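Thioredoxin reductase (Streptococcus pyogenes, PDB 5UWY) probably catalyses the NADPH-dependent reduction of thioredoxin, passing electrons through a bound FAD and a redox-active disulfide. Local coordinates at residues T7-S12 with I107-A112; G129-A134 with G232-V237; G151-V156 with R179-L184; D262-S267 with V289-I294. One frame throughout, in Å; residues are numbered along the deposited sequence.

Contact 1 (T7-S12 with I107-A112); sequences TLIIGS and IIATGA. With FAD (flavin-adenine dinucleotide), chain B.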
# COMPACT_ATOMS: atom_id res chain seq x y z
N THR A 7 14.24 2.73 -15.86
CA THR A 7 13.59 3.55 -14.85
C THR A 7 14.62 4.20 -13.94
O THR A 7 15.52 3.53 -13.43
CB THR A 7 12.63 2.72 -13.99
OG1 THR A 7 11.86 1.86 -14.82
CG2 THR A 7 11.70 3.64 -13.21
N LEU A 8 14.46 5.50 -13.73
CA LEU A 8 15.16 6.17 -12.65
C LEU A 8 14.13 6.63 -11.63
O LEU A 8 13.08 7.18 -11.99
CB LEU A 8 15.99 7.36 -13.15
CG LEU A 8 17.27 6.98 -13.90
CD1 LEU A 8 17.69 8.06 -14.90
CD2 LEU A 8 18.39 6.59 -12.96
N ILE A 9 14.42 6.39 -10.35
CA ILE A 9 13.54 6.74 -9.25
C ILE A 9 14.23 7.81 -8.41
O ILE A 9 15.32 7.59 -7.87
CB ILE A 9 13.19 5.52 -8.40
CG1 ILE A 9 12.43 4.50 -9.25
CG2 ILE A 9 12.37 5.92 -7.19
CD1 ILE A 9 12.61 3.08 -8.79
N ILE A 10 13.59 8.98 -8.32
CA ILE A 10 14.10 10.10 -7.54
C ILE A 10 13.59 9.93 -6.12
O ILE A 10 12.43 10.19 -5.83
CB ILE A 10 13.68 11.44 -8.14
CG1 ILE A 10 13.75 11.40 -9.67
CG2 ILE A 10 14.55 12.56 -7.60
CD1 ILE A 10 15.14 11.21 -10.22
N GLY A 11 14.47 9.48 -5.22
CA GLY A 11 14.10 9.31 -3.83
C GLY A 11 14.21 7.88 -3.35
O GLY A 11 13.89 6.95 -4.09
N SER A 12 14.65 7.70 -2.11
CA SER A 12 14.83 6.38 -1.50
C SER A 12 14.09 6.29 -0.18
O SER A 12 14.66 5.99 0.87
CB SER A 12 16.31 6.06 -1.31
OG SER A 12 16.50 4.81 -0.70
N ILE A 107 10.26 7.97 -12.01
CA ILE A 107 9.32 7.85 -10.90
C ILE A 107 9.76 8.82 -9.81
O ILE A 107 10.87 8.70 -9.29
CB ILE A 107 9.23 6.41 -10.37
CG1 ILE A 107 9.05 5.42 -11.52
CG2 ILE A 107 8.07 6.28 -9.40
CD1 ILE A 107 8.82 4.00 -11.06
N ILE A 108 8.90 9.77 -9.48
CA ILE A 108 9.21 10.80 -8.50
C ILE A 108 8.75 10.32 -7.13
O ILE A 108 7.56 10.11 -6.90
CB ILE A 108 8.56 12.14 -8.87
CG1 ILE A 108 8.85 12.44 -10.34
CG2 ILE A 108 9.07 13.25 -7.97
CD1 ILE A 108 8.77 13.89 -10.70
N ALA A 109 9.71 10.14 -6.21
CA ALA A 109 9.45 9.62 -4.88
C ALA A 109 10.20 10.44 -3.84
O ALA A 109 10.75 9.90 -2.88
CB ALA A 109 9.83 8.15 -4.79
N THR A 110 10.24 11.76 -4.04
CA THR A 110 11.01 12.64 -3.18
C THR A 110 10.31 12.96 -1.87
O THR A 110 10.93 13.58 -0.99
CB THR A 110 11.32 13.94 -3.92
OG1 THR A 110 10.13 14.45 -4.54
CG2 THR A 110 12.38 13.70 -4.99
N GLY A 111 9.05 12.57 -1.71
CA GLY A 111 8.34 12.76 -0.46
C GLY A 111 8.15 14.23 -0.12
O GLY A 111 8.12 15.11 -0.99
N ALA A 112 8.02 14.49 1.17
CA ALA A 112 7.83 15.84 1.68
C ALA A 112 8.70 16.03 2.92
O ALA A 112 9.47 15.14 3.30
CB ALA A 112 6.36 16.13 1.99
PA FAD B . 10.16 10.17 1.90
O1A FAD B . 10.57 8.92 2.60
O2A FAD B . 10.02 11.42 2.77
O5B FAD B . 11.16 10.51 0.75
C5B FAD B . 12.23 11.46 0.95
C4B FAD B . 13.45 11.01 0.20
O4B FAD B . 13.60 11.82 -0.99
C3B FAD B . 14.76 11.11 0.98
O3B FAD B . 15.53 9.92 0.86
C2B FAD B . 15.45 12.32 0.35
O2B FAD B . 16.86 12.21 0.43
C1B FAD B . 14.95 12.21 -1.09
N9A FAD B . 15.04 13.44 -1.87
C8A FAD B . 14.28 14.58 -1.74
N7A FAD B . 14.58 15.53 -2.59
C5A FAD B . 15.61 14.98 -3.33
C6A FAD B . 16.38 15.48 -4.40
N6A FAD B . 16.22 16.70 -4.93
N1A FAD B . 17.34 14.68 -4.92
C2A FAD B . 17.51 13.46 -4.40
N3A FAD B . 16.84 12.88 -3.39
C4A FAD B . 15.91 13.70 -2.90
N1 FAD B . 5.37 6.52 9.00
C2 FAD B . 4.59 5.51 9.47
O2 FAD B . 4.13 4.64 8.73
N3 FAD B . 4.31 5.44 10.83
C4 FAD B . 4.73 6.33 11.79
O4 FAD B . 4.42 6.17 12.97
C4X FAD B . 5.56 7.41 11.28
N5 FAD B . 6.00 8.29 12.12
C5X FAD B . 6.79 9.33 11.63
C6 FAD B . 7.27 10.28 12.52
C7 FAD B . 8.06 11.33 12.09
C7M FAD B . 8.57 12.34 13.08
C8 FAD B . 8.38 11.44 10.72
C8M FAD B . 9.24 12.57 10.22
C9 FAD B . 7.90 10.49 9.83
C9A FAD B . 7.11 9.44 10.27
N10 FAD B . 6.59 8.46 9.38
C10 FAD B . 5.82 7.42 9.86
C1' FAD B . 6.92 8.50 7.95
C2' FAD B . 5.81 9.06 7.07
O2' FAD B . 4.88 8.05 6.71
C3' FAD B . 6.43 9.63 5.79
O3' FAD B . 5.46 10.46 5.17
C4' FAD B . 6.93 8.60 4.76
O4' FAD B . 8.15 8.02 5.21
C5' FAD B . 7.13 9.21 3.39
O5' FAD B . 7.60 8.20 2.48
P FAD B . 8.00 8.57 0.99
O1P FAD B . 6.73 8.87 0.19
O2P FAD B . 8.88 7.55 0.36
O3P FAD B . 8.79 9.94 1.15

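Contact 2 (G129-A134 with G232-V237); sequences GVSYCA and GVFIYV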
# COMPACT_ATOMS: atom_id res chain seq x y z
N GLY A 129 8.81 12.41 22.06
CA GLY A 129 7.97 13.33 22.80
C GLY A 129 7.51 14.45 21.90
O GLY A 129 6.42 15.01 22.09
N VAL A 130 8.33 14.78 20.91
CA VAL A 130 7.96 15.69 19.83
C VAL A 130 7.55 14.85 18.63
O VAL A 130 8.24 13.88 18.27
CB VAL A 130 9.11 16.64 19.47
CG1 VAL A 130 8.64 17.68 18.47
CG2 VAL A 130 9.68 17.29 20.71
N SER A 131 6.43 15.20 18.02
CA SER A 131 5.93 14.45 16.88
C SER A 131 5.15 15.40 15.98
O SER A 131 4.53 16.35 16.44
CB SER A 131 5.04 13.28 17.32
OG SER A 131 4.96 12.30 16.30
N TYR A 132 5.20 15.12 14.68
CA TYR A 132 4.43 15.88 13.70
C TYR A 132 3.33 15.03 13.07
O TYR A 132 2.82 15.38 12.00
CB TYR A 132 5.35 16.44 12.62
CG TYR A 132 6.52 17.24 13.15
CD1 TYR A 132 6.41 18.60 13.40
CD2 TYR A 132 7.75 16.63 13.39
CE1 TYR A 132 7.49 19.33 13.89
CE2 TYR A 132 8.83 17.35 13.88
CZ TYR A 132 8.69 18.70 14.12
OH TYR A 132 9.77 19.42 14.60
N CYS A 133 2.94 13.94 13.73
CA CYS A 133 2.06 12.94 13.11
C CYS A 133 1.28 12.23 14.21
O CYS A 133 1.81 11.35 14.88
CB CYS A 133 2.88 11.96 12.29
SG CYS A 133 1.94 11.04 11.07
N ALA A 134 0.01 12.61 14.37
CA ALA A 134 -0.82 11.99 15.40
C ALA A 134 -1.20 10.56 15.03
O ALA A 134 -1.19 9.67 15.89
CB ALA A 134 -2.07 12.84 15.63
N GLY A 232 3.82 14.60 25.97
CA GLY A 232 4.10 14.70 24.55
C GLY A 232 3.78 16.06 23.98
O GLY A 232 3.02 16.84 24.56
N VAL A 233 4.40 16.35 22.84
CA VAL A 233 4.06 17.51 22.04
C VAL A 233 3.90 17.07 20.59
O VAL A 233 4.70 16.27 20.09
CB VAL A 233 5.10 18.65 22.21
CG1 VAL A 233 6.29 18.46 21.30
CG2 VAL A 233 4.44 20.02 21.98
N PHE A 234 2.82 17.52 19.97
CA PHE A 234 2.52 17.29 18.57
C PHE A 234 2.32 18.64 17.88
O PHE A 234 1.52 19.47 18.33
CB PHE A 234 1.29 16.38 18.39
CG PHE A 234 1.46 15.00 18.99
CD1 PHE A 234 1.44 14.81 20.36
CD2 PHE A 234 1.69 13.90 18.17
CE1 PHE A 234 1.62 13.54 20.91
CE2 PHE A 234 1.87 12.63 18.72
CZ PHE A 234 1.83 12.45 20.09
N ILE A 235 3.11 18.86 16.84
CA ILE A 235 3.16 20.12 16.11
C ILE A 235 2.79 19.83 14.67
O ILE A 235 3.35 18.93 14.03
CB ILE A 235 4.55 20.77 16.16
CG1 ILE A 235 5.07 20.79 17.59
CG2 ILE A 235 4.50 22.19 15.56
CD1 ILE A 235 6.58 20.77 17.67
N TYR A 236 1.85 20.60 14.16
CA TYR A 236 1.58 20.65 12.73
C TYR A 236 1.55 22.09 12.28
O TYR A 236 0.70 22.87 12.72
CB TYR A 236 0.28 19.94 12.34
CG TYR A 236 0.55 19.33 10.99
CD1 TYR A 236 -0.17 19.67 9.86
CD2 TYR A 236 1.61 18.49 10.84
CE1 TYR A 236 0.14 19.10 8.59
CE2 TYR A 236 1.93 17.92 9.63
CZ TYR A 236 1.21 18.23 8.53
OH TYR A 236 1.60 17.61 7.35
N VAL A 237 2.50 22.47 11.42
CA VAL A 237 2.58 23.82 10.88
C VAL A 237 2.47 23.86 9.37
O VAL A 237 2.69 24.91 8.78
CB VAL A 237 3.87 24.51 11.36
CG1 VAL A 237 3.70 25.03 12.77
CG2 VAL A 237 5.03 23.54 11.30

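Contact 3 (G151-V156 with R179-L184); sequences GGDSAV and RAQKIL. With PO4 (phosphate ion), chain D.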
# COMPACT_ATOMS: atom_id res chain seq x y z
N GLY A 151 -3.47 26.44 15.40
CA GLY A 151 -4.82 26.95 15.56
C GLY A 151 -5.68 26.82 14.31
O GLY A 151 -6.76 27.42 14.23
N GLY A 152 -5.22 26.05 13.33
CA GLY A 152 -5.98 25.79 12.13
C GLY A 152 -6.79 24.51 12.25
O GLY A 152 -7.00 23.96 13.33
N ASP A 153 -7.26 24.03 11.09
CA ASP A 153 -7.99 22.77 11.06
C ASP A 153 -7.10 21.62 11.52
O ASP A 153 -7.54 20.73 12.27
CB ASP A 153 -8.52 22.50 9.65
CG ASP A 153 -9.76 23.32 9.33
OD1 ASP A 153 -10.41 23.81 10.27
OD2 ASP A 153 -10.07 23.48 8.13
N SER A 154 -5.83 21.62 11.08
CA SER A 154 -4.92 20.52 11.38
C SER A 154 -4.74 20.34 12.88
O SER A 154 -4.84 19.23 13.40
CB SER A 154 -3.58 20.76 10.69
OG SER A 154 -3.73 20.91 9.29
N ALA A 155 -4.46 21.44 13.59
CA ALA A 155 -4.20 21.35 15.02
C ALA A 155 -5.43 20.88 15.78
O ALA A 155 -5.33 20.01 16.65
CB ALA A 155 -3.73 22.71 15.54
N VAL A 156 -6.60 21.43 15.45
CA VAL A 156 -7.81 21.07 16.18
C VAL A 156 -8.16 19.61 15.95
O VAL A 156 -8.33 18.83 16.90
CB VAL A 156 -8.97 22.00 15.78
CG1 VAL A 156 -10.25 21.59 16.49
CG2 VAL A 156 -8.63 23.45 16.08
N ARG A 179 -8.65 29.97 13.86
CA ARG A 179 -8.93 30.18 12.45
C ARG A 179 -9.55 28.95 11.80
O ARG A 179 -9.71 28.93 10.57
CB ARG A 179 -7.66 30.58 11.70
CG ARG A 179 -6.57 29.53 11.69
CD ARG A 179 -5.40 29.95 10.83
NE ARG A 179 -4.15 29.30 11.24
CZ ARG A 179 -3.60 28.29 10.59
NH1 ARG A 179 -4.17 27.80 9.50
NH2 ARG A 179 -2.47 27.76 11.03
N ALA A 180 -9.91 27.94 12.58
CA ALA A 180 -10.49 26.72 12.05
C ALA A 180 -11.97 26.91 11.76
O ALA A 180 -12.58 27.94 12.08
CB ALA A 180 -10.27 25.56 13.03
N GLN A 181 -12.56 25.89 11.14
CA GLN A 181 -14.00 25.89 10.90
C GLN A 181 -14.75 25.92 12.22
O GLN A 181 -14.30 25.36 13.23
CB GLN A 181 -14.40 24.65 10.10
CG GLN A 181 -13.37 24.22 9.06
CD GLN A 181 -14.01 23.78 7.76
OE1 GLN A 181 -14.79 22.83 7.73
NE2 GLN A 181 -13.67 24.46 6.67
N LYS A 182 -15.91 26.58 12.22
CA LYS A 182 -16.69 26.69 13.44
C LYS A 182 -17.23 25.34 13.89
O LYS A 182 -17.48 25.14 15.09
CB LYS A 182 -17.84 27.68 13.25
N ILE A 183 -17.41 24.40 12.96
CA ILE A 183 -17.89 23.07 13.32
C ILE A 183 -16.85 22.34 14.16
O ILE A 183 -17.17 21.73 15.19
CB ILE A 183 -18.26 22.28 12.05
CG1 ILE A 183 -18.44 20.79 12.37
CG2 ILE A 183 -17.22 22.48 10.96
CD1 ILE A 183 -18.92 19.97 11.20
N LEU A 184 -15.58 22.40 13.74
CA LEU A 184 -14.53 21.74 14.50
C LEU A 184 -14.19 22.51 15.77
O LEU A 184 -13.77 21.91 16.77
CB LEU A 184 -13.28 21.56 13.64
CG LEU A 184 -13.53 20.86 12.31
CD1 LEU A 184 -12.38 21.11 11.35
CD2 LEU A 184 -13.76 19.36 12.52
P PO4 D . -4.09 24.52 8.52
O1 PO4 D . -3.58 24.83 7.13
O2 PO4 D . -5.09 25.57 8.93
O3 PO4 D . -2.92 24.52 9.48
O4 PO4 D . -4.75 23.16 8.52

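Contact 4 (D262-S267 with V289-I294); sequences DHMRTS and VGDGAI. With PO4 (phosphate ion), chain E.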
# COMPACT_ATOMS: atom_id res chain seq x y z
N ASP A 262 -5.22 7.06 -10.52
CA ASP A 262 -5.18 5.73 -9.93
C ASP A 262 -3.86 5.02 -10.19
O ASP A 262 -3.39 4.25 -9.35
CB ASP A 262 -6.33 4.88 -10.49
CG ASP A 262 -7.55 4.88 -9.60
OD1 ASP A 262 -7.53 5.57 -8.56
OD2 ASP A 262 -8.53 4.20 -9.95
N HIS A 263 -3.25 5.27 -11.35
CA HIS A 263 -2.11 4.51 -11.82
C HIS A 263 -0.78 5.20 -11.55
O HIS A 263 0.23 4.81 -12.15
CB HIS A 263 -2.25 4.24 -13.31
CG HIS A 263 -3.36 3.30 -13.64
ND1 HIS A 263 -3.18 2.18 -14.43
CD2 HIS A 263 -4.66 3.29 -13.27
CE1 HIS A 263 -4.32 1.54 -14.56
NE2 HIS A 263 -5.24 2.19 -13.85
N MSE A 264 -0.76 6.21 -10.69
CA MSE A 264 0.48 6.88 -10.29
C MSE A 264 1.07 7.69 -11.43
O MSE A 264 2.17 8.22 -11.29
CB MSE A 264 1.51 5.85 -9.80
CG MSE A 264 1.26 5.27 -8.42
SE MSE A 264 0.46 6.48 -7.12
CE MSE A 264 -1.33 5.73 -7.02
N ARG A 265 0.38 7.77 -12.57
CA ARG A 265 0.95 8.44 -13.72
C ARG A 265 0.54 9.91 -13.77
O ARG A 265 -0.55 10.29 -13.34
CB ARG A 265 0.58 7.74 -15.04
CG ARG A 265 -0.90 7.64 -15.36
CD ARG A 265 -1.21 6.40 -16.19
NE ARG A 265 -2.65 6.21 -16.37
CZ ARG A 265 -3.20 5.06 -16.74
NH1 ARG A 265 -2.44 4.00 -16.97
NH2 ARG A 265 -4.52 4.97 -16.88
N THR A 266 1.44 10.72 -14.30
CA THR A 266 1.37 12.17 -14.36
C THR A 266 0.78 12.61 -15.70
O THR A 266 0.66 11.83 -16.64
CB THR A 266 2.78 12.73 -14.10
OG1 THR A 266 3.04 12.73 -12.69
CG2 THR A 266 3.01 14.11 -14.64
N SER A 267 0.34 13.88 -15.77
CA SER A 267 -0.05 14.47 -17.05
C SER A 267 1.03 14.33 -18.12
O SER A 267 0.71 14.40 -19.31
CB SER A 267 -0.40 15.94 -16.86
OG SER A 267 0.72 16.68 -16.42
N VAL A 289 3.84 2.20 0.05
CA VAL A 289 4.17 0.87 -0.44
C VAL A 289 3.17 0.43 -1.51
O VAL A 289 3.58 0.03 -2.61
CB VAL A 289 4.24 -0.12 0.74
CG1 VAL A 289 3.92 -1.52 0.29
CG2 VAL A 289 5.63 -0.09 1.36
N GLY A 290 1.86 0.50 -1.23
CA GLY A 290 0.90 0.46 -2.33
C GLY A 290 1.27 1.28 -3.56
O GLY A 290 1.36 0.75 -4.68
N ASP A 291 1.51 2.59 -3.36
CA ASP A 291 1.84 3.49 -4.47
C ASP A 291 3.06 2.99 -5.24
O ASP A 291 3.02 2.83 -6.47
CB ASP A 291 2.10 4.90 -3.95
CG ASP A 291 0.83 5.63 -3.55
OD1 ASP A 291 -0.27 5.06 -3.71
OD2 ASP A 291 0.94 6.79 -3.10
N GLY A 292 4.16 2.75 -4.53
CA GLY A 292 5.38 2.31 -5.18
C GLY A 292 5.20 1.04 -5.97
O GLY A 292 5.73 0.91 -7.08
N ALA A 293 4.46 0.07 -5.42
CA ALA A 293 4.16 -1.14 -6.17
C ALA A 293 3.44 -0.81 -7.47
O ALA A 293 3.79 -1.34 -8.54
CB ALA A 293 3.33 -2.10 -5.33
N ILE A 294 2.45 0.09 -7.41
CA ILE A 294 1.68 0.42 -8.61
C ILE A 294 2.58 1.04 -9.68
O ILE A 294 2.51 0.67 -10.85
CB ILE A 294 0.50 1.34 -8.25
CG1 ILE A 294 -0.49 0.58 -7.36
CG2 ILE A 294 -0.18 1.85 -9.51
CD1 ILE A 294 -1.64 1.42 -6.84
P PO4 E . -8.83 1.27 -12.47
O1 PO4 E . -10.07 0.51 -12.06
O2 PO4 E . -7.68 0.89 -11.56
O3 PO4 E . -9.09 2.75 -12.36
O4 PO4 E . -8.48 0.93 -13.90

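Contact 1 (T7-S12 with I107-A112)
Thr7 lays its CG2 methyl, anti to the backbone N, against Ile107 CD1 at 3.6 Å, the two side chains meeting at a slant; its OG1 bonds instead to Thr105 OG1. Leu8 turns its side chain away from the 107-112 segment, onto Ala31 and Ile33 of strand 30-34, and its carbonyl takes Ile107 N at 2.9 Å. Ile9 runs alongside Ile107, CG1 to CB 3.9 Å, on the face packed by Ala19 of helix 14-25; Ile107 also meets Ala295 and Val299 of helix 285-304. Ile10 lies on the other face with Ile108. Its N bonds to Ile107 O at 2.9 Å, and its O accepts Ala109 N, tilted 18° from the carbonyl plane. Its CG2 also meets Thr110 CG2 at 3.6 Å, while Thr110 OG1 is held by Val242 O. At Gly11 the strand gives way to loop, and a CA-H is directed at Ala109 O, CA to O 3.5 Å. Ser12 N bonds to Glu34. Both strands end at the cofactor, with Gly111 CA 3.3 Å from FAD O3P. Strand 5-10, a turn consistent with GxGxxG and helix 14-25 start a Rossmann-type dinucleotide-binding fold; parallel strand 105-108 brings a second turn to the same cofactor.

Contact 2 (G129-A134 with G232-V237)
Phe234 has CG anti to its carbonyl carbon (chi1 -61°), which brings the CD2/CE2 side of the ring up to Ser131, met obliquely, CD2 lying 3.5 Å from Ser131 CB. Ser131 in turn holds OG anti to its own backbone N (chi1 -159°), where it bonds to Asp137 OD2. The ring also has Cys133 O near its plane, at the CE2 edge, and packs edge-to-face with Phe141. Between the parallel strands the amides of Val233 and Ile235 donate to Gly129 O and Ser131 O, the latter at 2.9 Å. Ser131 N returns a more bent bond to Val233 O. On the face carrying Val130 and Val233 the contact is between apolar side chains: the two valines lie alongside each other, CG2 to CG1 3.6 Å, and Val130 CG1 meets Ile235 CD1 at 3.8 Å. Beyond the strand, Tyr132 runs beside Ile235, with CD1 4.0 Å from Ile235 CB, and Tyr132 O approaches the ring of Tyr236. The edge strand 130-131 is thereby fixed to strand 232-235 just before Cys133, the residue preceding helix 134-137. Cys133 is oxidised in a disulfide with Cys136, and its SG sits 5.0 Å from FAD N5. The bonded strand therefore presents the disulfide beside the flavin, consistent with a conformation in which reduced flavin could pass electrons to it.

Contact 3 (G151-V156 with R179-L184)
Asp153 OD1 accepts the backbone N of Gln181 at 3.1 Å, using its syn lone pair in a nearly straight bond (165°). The same oxygen lies 3.5 Å from Leu184 CD1, whose side chain crosses that of Asp153 at about a right angle, and the side-chain amide of Gln181 stands almost perpendicular to the carboxylate. One residue earlier, Ala180 turns its CB toward Gly152 O and meets Val156 CG2 at 4.1 Å, while Val156 CG1 reaches Leu184 O. A second backbone bond, Arg179 N to Gly151 O at 3.2 Å, joins the two turns. From there the Arg179 chain starts with CG between backbone N and carbonyl carbon (chi1 64°) and runs extended to NE, where a turn at chi4 (103°) lays one face of the guanidinium on Gly152 CA, 3.7 Å from the plane. Its NH1 faces O2 of a phosphate ion, which Ser154 grips through O4 by its backbone N at 3.2 Å and by OG; Asp153 N adds a weak bond to O2. Farther out, Leu184 packs on Glu304 of the second subunit. The anion probably came from the crystallisation liquor. It nevertheless occupies the start of helix 153-162 in a strand-turn-helix consistent with the GxGxxA motif, and Arg179 ends an HRRxxxR sequence, a combination characteristic of the NADPH-binding Rossmann domain of thioredoxin reductases.

Contact 4 (D262-S267 with V289-I294)
Met264, a selenomethionine, packs against Asp291 and Ile294 in a mainly van der Waals contact between an irregular loop and the helix 285-304. Its CG lies 3.9 Å from Ile294 CG2, the two side chains crossing at about a right angle. Bends at chi2 and chi3 then turn the chain across Asp291, placing SE 3.7 Å from the carboxylate carbon CG and CE 3.5 Å from OD1. The other carboxylate oxygen, OD2, is occupied by a salt bridge to Lys280. Ile294 CG2 also touches the backbone of His263, 4.0 Å from its C atom. The loop is tied by a Met264–Ala273 backbone bond to strand 271-273, an outer strand of the parallel sheet of the FAD-binding Rossmann-type domain; the helix begins at Ile285, whose N bonds to the cofactor. Within the loop the guanidinium of Arg265 covers one face of the His263 ring, NH2 standing 3.8 Å above the plane, and Arg265 NE is salt-bridged to Asp261. In the ring plane, NE2 makes a weak bond to O4 of a phosphate ion, probably from the crystallisation liquor. The second subunit packs against this region, its Leu282 meeting Ile294 and its Asp262 meeting Asp262.

Overall arrangement
The contacts form two pairs, one about each parallel sheet: contacts 1 and 2 join strands, contact 3 two helix starts, contact 4 a loop and helix. Contacts 1 and 4 have centres about 12 Å apart; strand 271-273, tied to the loop of contact 4, neighbours strand 105-108, and helix 285-304 packs on contact 1. Contacts 2 and 3, about 16 Å apart between centres, touch through Tyr236 and Ser154; contact 3 falls between the segments of contact 2. Contact 1 precedes them and contact 4 follows, so in sequence the FAD-binding part encloses the probable NADPH-binding part. Contacts 1 and 2, centres about 26 Å apart across the chain's centre, both approach FAD, at the junction of the two parts.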